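Local coordinates for malonyl CoA-acyl carrier protein transacylase (Staphylococcus aureus, PDB 3IM9) that catalyses transfer of the malonyl group from malonyl-CoA to holo-acyl carrier protein, supplying malonyl-ACP for fatty acid biosynthesis, at residues 45-50 and 114-119; 50-55 and 70-75; 65-70 and 125-130; 86-91 and 279-284; 268-271 and 277-280. All coordinates share one frame; numbering follows the deposited sequence.

Interaction 1. Residues 45-50 and 114-119; sequences AKTLDF and DAVKIV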
# COMPACT_ATOMS: atom_id res chain seq x y z
N ALA A 45 -11.21 5.68 16.31
CA ALA A 45 -12.52 5.28 16.91
C ALA A 45 -13.51 6.47 16.98
O ALA A 45 -14.69 6.28 16.73
CB ALA A 45 -12.33 4.67 18.28
N LYS A 46 -12.98 7.65 17.38
CA LYS A 46 -13.89 8.81 17.50
C LYS A 46 -14.24 9.36 16.14
O LYS A 46 -15.21 10.12 16.06
CB LYS A 46 -13.20 9.92 18.31
CG LYS A 46 -12.85 9.65 19.76
CD LYS A 46 -13.73 8.66 20.28
CE LYS A 46 -13.09 8.12 21.56
NZ LYS A 46 -14.11 7.86 22.70
N THR A 47 -13.45 9.11 15.09
CA THR A 47 -13.71 9.74 13.79
C THR A 47 -14.61 8.95 12.92
O THR A 47 -15.47 9.49 12.20
CB THR A 47 -12.34 9.89 13.09
OG1 THR A 47 -11.54 10.87 13.80
CG2 THR A 47 -12.49 10.27 11.66
N LEU A 48 -14.43 7.62 12.89
CA LEU A 48 -15.15 6.79 11.94
C LEU A 48 -16.57 6.40 12.33
O LEU A 48 -16.85 6.21 13.56
CB LEU A 48 -14.28 5.54 11.66
CG LEU A 48 -12.92 5.88 11.00
CD1 LEU A 48 -12.00 4.77 11.03
CD2 LEU A 48 -13.12 6.31 9.51
N ASP A 49 -17.39 6.17 11.32
CA ASP A 49 -18.80 5.84 11.49
C ASP A 49 -19.06 4.33 11.66
O ASP A 49 -20.20 3.88 11.56
CB ASP A 49 -19.63 6.43 10.28
CG ASP A 49 -19.36 5.76 8.96
OD1 ASP A 49 -18.55 4.82 8.84
OD2 ASP A 49 -19.98 6.27 7.94
N PHE A 50 -18.01 3.51 11.85
CA PHE A 50 -18.24 2.14 12.24
C PHE A 50 -17.24 1.83 13.36
O PHE A 50 -16.35 2.69 13.66
CB PHE A 50 -18.01 1.18 11.04
CG PHE A 50 -16.52 1.06 10.61
CD1 PHE A 50 -15.90 2.11 9.90
CD2 PHE A 50 -15.82 -0.16 10.79
CE1 PHE A 50 -14.55 1.99 9.47
CE2 PHE A 50 -14.52 -0.26 10.42
CZ PHE A 50 -13.87 0.83 9.70
N ASP A 114 -7.16 13.57 9.14
CA ASP A 114 -7.56 13.86 7.73
C ASP A 114 -7.35 12.54 6.91
O ASP A 114 -8.25 12.18 6.10
CB ASP A 114 -6.69 14.96 7.07
CG ASP A 114 -6.94 16.35 7.67
OD1 ASP A 114 -7.80 16.50 8.52
OD2 ASP A 114 -6.26 17.27 7.15
N ALA A 115 -6.19 11.92 7.04
CA ALA A 115 -5.88 10.67 6.23
C ALA A 115 -6.81 9.54 6.53
O ALA A 115 -7.21 8.80 5.61
CB ALA A 115 -4.48 10.25 6.53
N VAL A 116 -7.29 9.40 7.77
CA VAL A 116 -8.17 8.23 8.08
C VAL A 116 -9.55 8.43 7.40
O VAL A 116 -10.18 7.51 6.89
CB VAL A 116 -8.26 7.90 9.62
CG1 VAL A 116 -9.25 8.85 10.34
CG2 VAL A 116 -8.69 6.45 9.77
N LYS A 117 -9.97 9.72 7.32
CA LYS A 117 -11.24 10.02 6.62
C LYS A 117 -11.03 9.84 5.13
O LYS A 117 -11.94 9.24 4.46
CB LYS A 117 -11.68 11.49 6.91
CG LYS A 117 -11.96 11.77 8.42
CD LYS A 117 -12.02 13.24 8.73
CE LYS A 117 -12.43 13.41 10.17
NZ LYS A 117 -12.29 14.93 10.55
N ILE A 118 -9.87 10.29 4.63
CA ILE A 118 -9.62 10.17 3.20
C ILE A 118 -9.59 8.67 2.76
O ILE A 118 -10.19 8.30 1.73
CB ILE A 118 -8.28 10.84 2.83
CG1 ILE A 118 -8.63 12.36 2.86
CG2 ILE A 118 -7.82 10.42 1.42
CD1 ILE A 118 -7.36 13.19 2.87
N VAL A 119 -8.92 7.81 3.56
CA VAL A 119 -8.81 6.43 3.09
C VAL A 119 -10.10 5.68 3.35
O VAL A 119 -10.43 4.70 2.59
CB VAL A 119 -7.61 5.67 3.71
CG1 VAL A 119 -6.31 6.36 3.33
CG2 VAL A 119 -7.73 5.39 5.23
O HOH W 1 -11.80 13.68 13.35
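Lys117 lays its aliphatic chain across the methyl group of Thr47, the two side chains crossing at about a right angle. From CB the lysine sets out with CG anti to its carbonyl carbon (chi1 -62°), and every later torsion is extended. CG lies 3.6 Å from Thr47 CG2, CD passes a little farther off, and CE returns to 3.5 Å from the same CG2, a tight carbon pair. One methyl thus meets three successive methylenes. At the tip, NZ gives a weak hydrogen bond to a water, and that water donates to Thr47 OG1 at 2.9 Å. Lysine suits this partly exposed place because its apolar stem can pack while its ammonium reaches a water. Threonine serves both needs at once. Its CG2 faces the lysine stem and also Val116 CG1, at 3.8 Å, while OG1 turns to the carbonyl oxygen of Ser43, one helical turn back.

Beyond the water bridge the contact becomes purely apolar. Leu48, the first residue to leave helical geometry after helix 35-47, puts CD1 3.9 Å from Val116 CG2. Both branches of the valine are therefore occupied: its two methyls, branching from CB, serve one neighbour each, CG1 meeting Thr47 and CG2 meeting Leu48. Asp49 then ties the departing loop back to the same partner helix through a salt bridge to Arg120.

The contact thus joins the C-terminal end of helix 35-47 to the flank of helix 112-128, with Pro72 of helix 67-84 touching both Leu48 and Val116.

Interaction 2. Residues 50-55 and 70-75; sequences FDILET and TQPALL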
# COMPACT_ATOMS: atom_id res chain seq x y z
N PHE A 50 -18.01 3.51 11.85
CA PHE A 50 -18.24 2.14 12.24
C PHE A 50 -17.24 1.83 13.36
O PHE A 50 -16.35 2.69 13.66
CB PHE A 50 -18.01 1.18 11.04
CG PHE A 50 -16.52 1.06 10.61
CD1 PHE A 50 -15.90 2.11 9.90
CD2 PHE A 50 -15.82 -0.16 10.79
CE1 PHE A 50 -14.55 1.99 9.47
CE2 PHE A 50 -14.52 -0.26 10.42
CZ PHE A 50 -13.87 0.83 9.70
N ASP A 51 -17.39 0.64 13.99
CA ASP A 51 -16.55 0.30 15.13
C ASP A 51 -15.24 -0.26 14.60
O ASP A 51 -15.01 -1.49 14.46
CB ASP A 51 -17.24 -0.71 16.03
CG ASP A 51 -16.56 -0.84 17.35
OD1 ASP A 51 -15.36 -0.55 17.47
OD2 ASP A 51 -17.25 -1.31 18.29
N ILE A 52 -14.36 0.69 14.29
CA ILE A 52 -13.04 0.29 13.69
C ILE A 52 -12.21 -0.58 14.62
O ILE A 52 -11.59 -1.54 14.20
CB ILE A 52 -12.21 1.57 13.25
CG1 ILE A 52 -10.87 1.16 12.60
CG2 ILE A 52 -12.15 2.57 14.45
CD1 ILE A 52 -11.04 0.49 11.30
N LEU A 53 -12.24 -0.26 15.92
CA LEU A 53 -11.42 -1.07 16.78
C LEU A 53 -11.94 -2.52 16.96
O LEU A 53 -11.14 -3.45 16.99
CB LEU A 53 -11.17 -0.39 18.18
CG LEU A 53 -10.63 1.06 18.07
CD1 LEU A 53 -10.33 1.57 19.49
CD2 LEU A 53 -9.32 1.09 17.27
N GLU A 54 -13.27 -2.67 17.02
CA GLU A 54 -13.84 -4.04 17.09
C GLU A 54 -13.46 -4.78 15.81
O GLU A 54 -12.99 -5.90 15.84
CB GLU A 54 -15.33 -3.93 17.22
CG GLU A 54 -15.94 -5.38 17.44
CD GLU A 54 -15.96 -6.31 16.27
OE1 GLU A 54 -16.21 -5.83 15.15
OE2 GLU A 54 -15.77 -7.52 16.52
N THR A 55 -13.51 -4.02 14.71
CA THR A 55 -13.24 -4.64 13.39
C THR A 55 -11.79 -5.10 13.30
O THR A 55 -11.50 -6.22 12.80
CB THR A 55 -13.62 -3.71 12.26
OG1 THR A 55 -15.00 -3.41 12.36
CG2 THR A 55 -13.42 -4.40 10.85
N THR A 70 -10.76 -2.22 5.59
CA THR A 70 -9.35 -2.57 5.77
C THR A 70 -8.49 -1.33 5.61
O THR A 70 -7.44 -1.23 6.27
CB THR A 70 -8.87 -3.51 4.62
OG1 THR A 70 -9.95 -4.44 4.26
CG2 THR A 70 -7.69 -4.30 5.20
N GLN A 71 -8.86 -0.43 4.70
CA GLN A 71 -7.98 0.74 4.47
C GLN A 71 -7.78 1.60 5.75
O GLN A 71 -6.63 1.84 6.13
CB GLN A 71 -8.43 1.57 3.29
CG GLN A 71 -8.25 0.77 1.96
CD GLN A 71 -8.48 1.60 0.73
OE1 GLN A 71 -8.11 2.80 0.68
NE2 GLN A 71 -9.14 1.00 -0.30
N PRO A 72 -8.85 2.06 6.40
CA PRO A 72 -8.62 2.81 7.63
C PRO A 72 -8.04 1.92 8.72
O PRO A 72 -7.25 2.44 9.52
CB PRO A 72 -10.06 3.30 8.06
CG PRO A 72 -11.01 2.42 7.25
CD PRO A 72 -10.26 2.11 5.96
N ALA A 73 -8.31 0.61 8.71
CA ALA A 73 -7.67 -0.25 9.72
C ALA A 73 -6.15 -0.31 9.58
O ALA A 73 -5.42 -0.19 10.56
CB ALA A 73 -8.26 -1.68 9.53
N LEU A 74 -5.65 -0.42 8.37
CA LEU A 74 -4.22 -0.49 8.12
C LEU A 74 -3.59 0.86 8.41
O LEU A 74 -2.50 0.87 9.00
CB LEU A 74 -3.98 -0.88 6.64
CG LEU A 74 -4.22 -2.36 6.31
CD1 LEU A 74 -4.45 -2.53 4.79
CD2 LEU A 74 -3.06 -3.22 6.77
N LEU A 75 -4.19 1.95 7.91
CA LEU A 75 -3.63 3.27 8.25
C LEU A 75 -3.53 3.46 9.76
O LEU A 75 -2.50 4.00 10.24
CB LEU A 75 -4.52 4.36 7.60
CG LEU A 75 -3.92 5.76 7.81
CD1 LEU A 75 -2.95 6.06 6.69
CD2 LEU A 75 -5.07 6.76 7.72
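Ile52 drives the close-packed part of this contact by pressing its terminal CD1 onto the backbone and methyl of Ala73. CD1 lies 3.8 Å from Ala73 N and 3.9 Å from Ala73 CB, and it brushes Pro72 as well. CG1 runs out anti to the backbone N (chi1 -179°), and a bend at chi2 (68°) turns CD1 onto Ala73. Alanine, having only a methyl, lets that tip come down to the main chain. Pro72 offers a compact apolar ring and, lacking an N-H, leaves a kink in helix 67-84.

Phe50 makes a slacker contact: Pro72 CG meets its ring at the edge, not over a face, 4.1 Å from CZ. Also at this ring's edge, in its plane, lies the buried Thr55 OG1. Asp51 O accepts from Thr55 N and, at 2.8 Å, from Thr55 OG1, the hydroxyl lying above the carbonyl plane.

On the solvent side the exposed Asp51 serves the short helix itself: its OD1 accepts from Glu54 N (3.0 Å, 162°), met from above the carboxylate plane.

Such a division is that of a short N-capped helix: Asp51 closes the first turn of helix 52-57, and Ile52 faces helix 67-84.

Interaction 3. Residues 65-70 and 125-130; sequences GETENT and LMAQAF. With ACT (acetate ion), chain C.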
# COMPACT_ATOMS: atom_id res chain seq x y z
N GLY A 65 -11.59 -7.65 6.05
CA GLY A 65 -11.00 -7.75 4.71
C GLY A 65 -11.78 -7.06 3.61
O GLY A 65 -11.29 -7.13 2.45
N GLU A 66 -12.88 -6.37 3.92
CA GLU A 66 -13.60 -5.58 2.91
C GLU A 66 -12.91 -4.23 2.92
O GLU A 66 -12.86 -3.55 3.97
CB GLU A 66 -15.09 -5.46 3.28
CG GLU A 66 -15.70 -6.89 3.36
CD GLU A 66 -17.08 -6.99 3.97
OE1 GLU A 66 -17.72 -5.94 4.15
OE2 GLU A 66 -17.58 -8.12 4.27
N THR A 67 -12.37 -3.83 1.76
CA THR A 67 -11.41 -2.68 1.66
C THR A 67 -11.92 -1.36 2.25
O THR A 67 -11.08 -0.58 2.75
CB THR A 67 -10.97 -2.55 0.20
OG1 THR A 67 -9.74 -1.80 0.19
CG2 THR A 67 -12.02 -1.93 -0.69
N GLU A 68 -13.25 -1.14 2.28
CA GLU A 68 -13.78 0.11 2.91
C GLU A 68 -13.42 0.15 4.41
O GLU A 68 -13.30 1.25 5.02
CB GLU A 68 -15.29 0.32 2.65
CG GLU A 68 -16.18 -0.77 3.17
CD GLU A 68 -16.40 -1.93 2.23
OE1 GLU A 68 -17.53 -2.44 2.31
OE2 GLU A 68 -15.52 -2.41 1.51
N ASN A 69 -13.29 -1.03 4.99
CA ASN A 69 -12.83 -1.20 6.39
C ASN A 69 -11.35 -1.44 6.52
O ASN A 69 -10.70 -0.87 7.42
CB ASN A 69 -13.55 -2.34 7.07
CG ASN A 69 -15.06 -2.25 6.87
OD1 ASN A 69 -15.65 -1.20 7.08
ND2 ASN A 69 -15.70 -3.39 6.48
N THR A 70 -10.76 -2.22 5.59
CA THR A 70 -9.35 -2.57 5.77
C THR A 70 -8.49 -1.33 5.61
O THR A 70 -7.44 -1.23 6.27
CB THR A 70 -8.87 -3.51 4.62
OG1 THR A 70 -9.95 -4.44 4.26
CG2 THR A 70 -7.69 -4.30 5.20
N LEU A 125 -15.32 4.21 -2.09
CA LEU A 125 -15.47 4.48 -3.53
C LEU A 125 -14.96 3.28 -4.31
O LEU A 125 -15.59 2.88 -5.34
CB LEU A 125 -14.69 5.73 -3.93
CG LEU A 125 -15.31 7.06 -3.61
CD1 LEU A 125 -16.24 7.10 -2.44
CD2 LEU A 125 -14.39 8.26 -3.80
N MET A 126 -13.83 2.71 -3.88
CA MET A 126 -13.32 1.54 -4.61
C MET A 126 -14.30 0.38 -4.49
O MET A 126 -14.55 -0.30 -5.49
CB MET A 126 -11.91 1.12 -4.08
CG MET A 126 -10.91 2.21 -4.42
SD MET A 126 -9.28 1.86 -3.68
CE MET A 126 -8.87 0.22 -4.19
N ALA A 127 -14.80 0.12 -3.31
CA ALA A 127 -15.75 -1.01 -3.04
C ALA A 127 -17.03 -0.87 -3.89
O ALA A 127 -17.60 -1.92 -4.29
CB ALA A 127 -16.12 -1.09 -1.58
N GLN A 128 -17.45 0.36 -4.17
CA GLN A 128 -18.70 0.63 -4.91
C GLN A 128 -18.51 0.93 -6.36
O GLN A 128 -19.52 1.17 -7.06
CB GLN A 128 -19.44 1.81 -4.25
CG GLN A 128 -19.79 1.51 -2.72
CD GLN A 128 -20.27 2.77 -1.96
OE1 GLN A 128 -20.83 3.69 -2.55
NE2 GLN A 128 -20.04 2.81 -0.66
N ALA A 129 -17.29 0.87 -6.87
CA ALA A 129 -17.03 1.38 -8.21
C ALA A 129 -17.80 0.53 -9.25
O ALA A 129 -18.39 1.09 -10.24
CB ALA A 129 -15.55 1.44 -8.50
N PHE A 130 -17.79 -0.78 -9.10
CA PHE A 130 -18.43 -1.69 -10.08
C PHE A 130 -19.25 -2.72 -9.33
O PHE A 130 -18.89 -3.15 -8.26
CB PHE A 130 -17.38 -2.40 -10.96
CG PHE A 130 -16.64 -1.48 -11.85
CD1 PHE A 130 -15.45 -0.88 -11.40
CD2 PHE A 130 -17.14 -1.12 -13.10
CE1 PHE A 130 -14.76 0.01 -12.20
CE2 PHE A 130 -16.46 -0.21 -13.92
CZ PHE A 130 -15.23 0.35 -13.47
C ACT C . -11.91 -5.56 -1.23
O ACT C . -12.85 -5.33 -0.48
OXT ACT C . -12.12 -5.18 -2.41
CH3 ACT C . -10.64 -6.19 -0.79
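The hydroxyl of Thr67, whose methyl meets Ala127 on the facing helix, is gripped twice: OG1 hydrogen-bonds to Gln19 OE1 and to Gln71 NE2. It belongs to a helix N-terminus that holds an anion, close to the probable active site: its side chain is about 8 Å from that of Ser97, catalytic by similarity. An acetate, probably from the crystallisation liquor, takes a nearly straight bond (172°) from Thr67 N, with the acetate O 2.7 Å away. Ser203 N also binds this acetate, and the positive end of the helix dipole would be expected to favour its charge.

Glu66 occupies the N-cap position of helix 67-84. Its carbonyl oxygen accepts from Asn69 N at 2.8 Å and from Thr70 N at 3.0 Å, the two donors arriving from opposite faces of the carbonyl plane.

On the facing helix, 112-128, the lone methyl of Ala127 lets the helices come close, with Glu68 CA and Ala127 CA 6.4 Å apart. Thr67 CG2 comes within 4.3 Å of Ala127 CB. Glu68 bends at chi2 (-87°) and swings its carboxylate over the alanine, which brings OE2 to 3.4 Å from Ala127 CB.

Interaction 4. Residues 86-91 and 279-284; sequences KNLNPD and IEIGPG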
# COMPACT_ATOMS: atom_id res chain seq x y z
N LYS A 86 10.30 5.89 18.85
CA LYS A 86 11.25 7.00 19.16
C LYS A 86 12.44 7.05 18.20
O LYS A 86 13.02 6.02 17.84
CB LYS A 86 11.77 6.87 20.60
CG LYS A 86 10.81 7.28 21.69
CD LYS A 86 11.51 7.21 23.10
CE LYS A 86 10.69 6.45 24.20
NZ LYS A 86 9.29 6.98 24.43
N ASN A 87 12.81 8.30 17.83
CA ASN A 87 13.94 8.58 16.95
C ASN A 87 13.98 7.70 15.76
O ASN A 87 14.98 6.98 15.47
CB ASN A 87 15.23 8.44 17.73
CG ASN A 87 15.38 9.56 18.69
OD1 ASN A 87 15.20 10.75 18.33
ND2 ASN A 87 15.68 9.22 19.93
N LEU A 88 12.85 7.73 15.09
CA LEU A 88 12.81 7.16 13.82
C LEU A 88 13.10 8.42 13.00
O LEU A 88 12.40 9.47 13.12
CB LEU A 88 11.39 6.66 13.60
CG LEU A 88 11.18 5.62 12.54
CD1 LEU A 88 11.92 4.35 12.81
CD2 LEU A 88 9.68 5.41 12.63
N ASN A 89 14.14 8.24 12.21
CA ASN A 89 14.82 9.28 11.43
C ASN A 89 14.87 8.88 9.97
O ASN A 89 15.94 8.61 9.39
CB ASN A 89 16.28 9.44 11.94
CG ASN A 89 16.37 9.84 13.41
OD1 ASN A 89 17.33 9.38 14.11
ND2 ASN A 89 15.47 10.66 13.87
N PRO A 90 13.67 8.74 9.34
CA PRO A 90 13.74 8.32 7.96
C PRO A 90 14.30 9.37 7.02
O PRO A 90 14.05 10.55 7.23
CB PRO A 90 12.24 8.04 7.61
CG PRO A 90 11.46 8.96 8.50
CD PRO A 90 12.28 8.95 9.79
N ASP A 91 15.00 8.90 6.01
CA ASP A 91 15.41 9.73 4.88
C ASP A 91 14.34 9.79 3.77
O ASP A 91 14.18 10.81 3.08
CB ASP A 91 16.70 9.20 4.37
CG ASP A 91 17.79 9.19 5.46
OD1 ASP A 91 18.12 10.36 5.87
OD2 ASP A 91 18.32 8.12 5.77
N ILE A 279 12.56 -0.20 6.84
CA ILE A 279 11.84 -0.53 8.09
C ILE A 279 10.37 -0.52 7.69
O ILE A 279 9.75 0.51 7.45
CB ILE A 279 12.08 0.50 9.12
CG1 ILE A 279 13.61 0.54 9.44
CG2 ILE A 279 11.30 0.12 10.47
CD1 ILE A 279 13.96 1.67 10.56
N GLU A 280 9.80 -1.75 7.73
CA GLU A 280 8.33 -1.95 7.50
C GLU A 280 7.56 -1.79 8.80
O GLU A 280 7.97 -2.31 9.86
CB GLU A 280 8.17 -3.31 6.88
CG GLU A 280 6.66 -3.55 6.42
CD GLU A 280 6.51 -4.85 5.69
OE1 GLU A 280 7.42 -5.70 5.61
OE2 GLU A 280 5.39 -4.97 5.11
N ILE A 281 6.48 -1.02 8.76
CA ILE A 281 5.76 -0.68 10.00
C ILE A 281 4.26 -0.95 9.72
O ILE A 281 3.60 -0.26 8.90
CB ILE A 281 5.96 0.83 10.37
CG1 ILE A 281 7.48 1.02 10.57
CG2 ILE A 281 5.11 1.20 11.61
CD1 ILE A 281 7.81 2.57 10.78
N GLY A 282 3.72 -1.99 10.42
CA GLY A 282 2.34 -2.40 10.11
C GLY A 282 2.27 -3.88 10.45
O GLY A 282 3.22 -4.50 10.86
N PRO A 283 1.14 -4.48 10.19
CA PRO A 283 0.96 -5.86 10.39
C PRO A 283 1.63 -6.64 9.26
O PRO A 283 1.71 -6.16 8.11
CB PRO A 283 -0.57 -6.07 10.23
CG PRO A 283 -1.09 -5.00 9.32
CD PRO A 283 -0.06 -3.82 9.62
N GLY A 284 2.16 -7.84 9.61
CA GLY A 284 2.83 -8.64 8.60
C GLY A 284 4.23 -8.14 8.21
O GLY A 284 4.70 -7.11 8.71
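Leu88 and Ile281 meet end to end, whereas Leu88 and Ile279 pass alongside one another, pointing opposite ways. The two isoleucines stand two residues apart on strand 275-281, a central strand of the parallel sheet in this acyl transferase fold, and so present their side chains on the same face. Leu88 comes from the irregular loop that leads from helix 67-84 into strand 92-95 of that sheet, and it packs against this face.

The forked end of leucine is what allows one residue to meet two. Its CG lies anti to the backbone N (chi1 -160°), which extends the side chain away from the loop and sends one methyl to each isoleucine. On the strand, both residues have CG1 anti to the carbonyl carbon (near -61° in each), so their long branches take the same conformation and both lead with CD1. Beta-branched residues suit the extended backbone there. Leu82 of helix 67-84 and Trp312 of helix 306-312 also touch Leu88, and the tryptophan reaches Ile279 too, so the leucine is wedged between sheet and helices.

The two methyl pairs differ slightly: Leu88 CD1 is 4.1 Å from Ile279 CD1, and Leu88 CD2 is 3.9 Å from Ile281 CD1.

Interaction 5. Residues 268-271 and 277-280; sequences EWLI and HFIE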
# COMPACT_ATOMS: atom_id res chain seq x y z
N GLU A 268 13.83 0.18 -6.21
CA GLU A 268 15.14 0.36 -6.93
C GLU A 268 15.57 1.83 -6.84
O GLU A 268 16.78 2.11 -6.61
CB GLU A 268 15.01 -0.11 -8.34
CG GLU A 268 14.91 -1.67 -8.32
CD GLU A 268 14.85 -2.29 -9.70
OE1 GLU A 268 14.39 -1.58 -10.61
OE2 GLU A 268 15.18 -3.53 -9.73
N TRP A 269 14.65 2.77 -6.91
CA TRP A 269 14.99 4.20 -6.89
C TRP A 269 15.54 4.51 -5.53
O TRP A 269 16.53 5.24 -5.41
CB TRP A 269 13.76 5.01 -7.18
CG TRP A 269 14.06 6.49 -7.30
CD1 TRP A 269 14.35 7.19 -8.48
CD2 TRP A 269 14.02 7.48 -6.26
NE1 TRP A 269 14.48 8.54 -8.22
CE2 TRP A 269 14.30 8.75 -6.86
CE3 TRP A 269 13.82 7.41 -4.84
CZ2 TRP A 269 14.35 9.94 -6.10
CZ3 TRP A 269 13.84 8.58 -4.09
CH2 TRP A 269 14.11 9.83 -4.73
N LEU A 270 14.99 3.89 -4.49
CA LEU A 270 15.43 4.21 -3.17
C LEU A 270 16.78 3.64 -2.95
O LEU A 270 17.66 4.35 -2.38
CB LEU A 270 14.43 3.57 -2.13
CG LEU A 270 13.26 4.52 -1.99
CD1 LEU A 270 12.12 3.78 -1.17
CD2 LEU A 270 13.59 5.82 -1.27
N ILE A 271 17.02 2.44 -3.43
CA ILE A 271 18.36 1.82 -3.27
C ILE A 271 19.41 2.65 -4.08
O ILE A 271 20.53 2.90 -3.55
CB ILE A 271 18.31 0.38 -3.73
CG1 ILE A 271 17.37 -0.41 -2.77
CG2 ILE A 271 19.74 -0.23 -3.74
CD1 ILE A 271 17.14 -1.84 -3.21
N HIS A 277 18.57 0.32 4.24
CA HIS A 277 17.82 -0.23 5.38
C HIS A 277 16.35 0.24 5.18
O HIS A 277 16.05 1.41 5.03
CB HIS A 277 18.36 0.38 6.70
CG HIS A 277 17.75 -0.24 7.96
ND1 HIS A 277 17.93 0.29 9.23
CD2 HIS A 277 16.97 -1.35 8.13
CE1 HIS A 277 17.29 -0.46 10.11
NE2 HIS A 277 16.69 -1.46 9.47
N PHE A 278 15.47 -0.77 5.09
CA PHE A 278 14.05 -0.49 4.99
C PHE A 278 13.41 -1.01 6.28
O PHE A 278 13.59 -2.17 6.64
CB PHE A 278 13.46 -1.29 3.80
CG PHE A 278 13.92 -0.78 2.44
CD1 PHE A 278 15.11 -1.32 1.85
CD2 PHE A 278 13.19 0.19 1.81
CE1 PHE A 278 15.53 -0.85 0.59
CE2 PHE A 278 13.58 0.67 0.51
CZ PHE A 278 14.77 0.13 -0.06
N ILE A 279 12.56 -0.20 6.84
CA ILE A 279 11.84 -0.53 8.09
C ILE A 279 10.37 -0.52 7.69
O ILE A 279 9.75 0.51 7.45
CB ILE A 279 12.08 0.50 9.12
CG1 ILE A 279 13.61 0.54 9.44
CG2 ILE A 279 11.30 0.12 10.47
CD1 ILE A 279 13.96 1.67 10.56
N GLU A 280 9.80 -1.75 7.73
CA GLU A 280 8.33 -1.95 7.50
C GLU A 280 7.56 -1.79 8.80
O GLU A 280 7.97 -2.31 9.86
CB GLU A 280 8.17 -3.31 6.88
CG GLU A 280 6.66 -3.55 6.42
CD GLU A 280 6.51 -4.85 5.69
OE1 GLU A 280 7.42 -5.70 5.61
OE2 GLU A 280 5.39 -4.97 5.11
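Phe278 gives up more surface here than either partner, because its ring drives edge-on between Leu270 and Ile271 of the preceding helix. Both aliphatic side chains meet the ring rim near its plane, so the phenyl works as a wedge and not as a stacking platform.

Leu270 takes the CE2 side. Its CD1 lies 3.8 Å from Phe278 CE2, and its CB is 4.0 Å from both CE2 and CZ, so root and tip alike rest on the rim. Ile271 takes the other side, crossing the phenylalanine at about a right angle: its CG1 stands 3.8 Å from Phe278 CZ and 3.9 Å from CE1. The aromatic residue suits the place because it is long enough to span the distance between strand and helix, whose nearest CA atoms, Ile271 and His277, are still 8.9 Å apart. Phe278 CG is anti to the carbonyl carbon (chi1 -70°), an orientation that delivers the ring to the helix. Leucine and isoleucine, adjacent on the helix, form the apolar cleft that receives it.

Helix 263-272 thus packs on the parallel sheet just before the chain enters that sheet as strand 275-281, with Met94 of strand 92-95 touching both Leu270 and Phe278, and Ile15 of strand 11-16 and Leu300 of strand 299-303 also touching Phe278.

Interactions 1, 2 and 3 form one cluster of helices. The centres of interaction 1 and interaction 2 lie about 9 Å apart. Those of interaction 2 and interaction 3 are separated by about 12 Å, and those of interaction 1 and interaction 3 by about 14 Å. Phe50 is shared by 1 and 2, Thr70 by 2 and 3. Interaction 3 is nearest the probable active site, the side chain of Thr67 also being about 9 Å from that of His207. Interactions 4 and 5, with centres about 11 Å apart, use strand 275-281 through its opposite faces. Leu74 CD2 touches Pro283 CG at 3.7 Å, linking 2 to 4. Helix 112-128, which serves 1 and 3, also carries Arg122 of the calcium site.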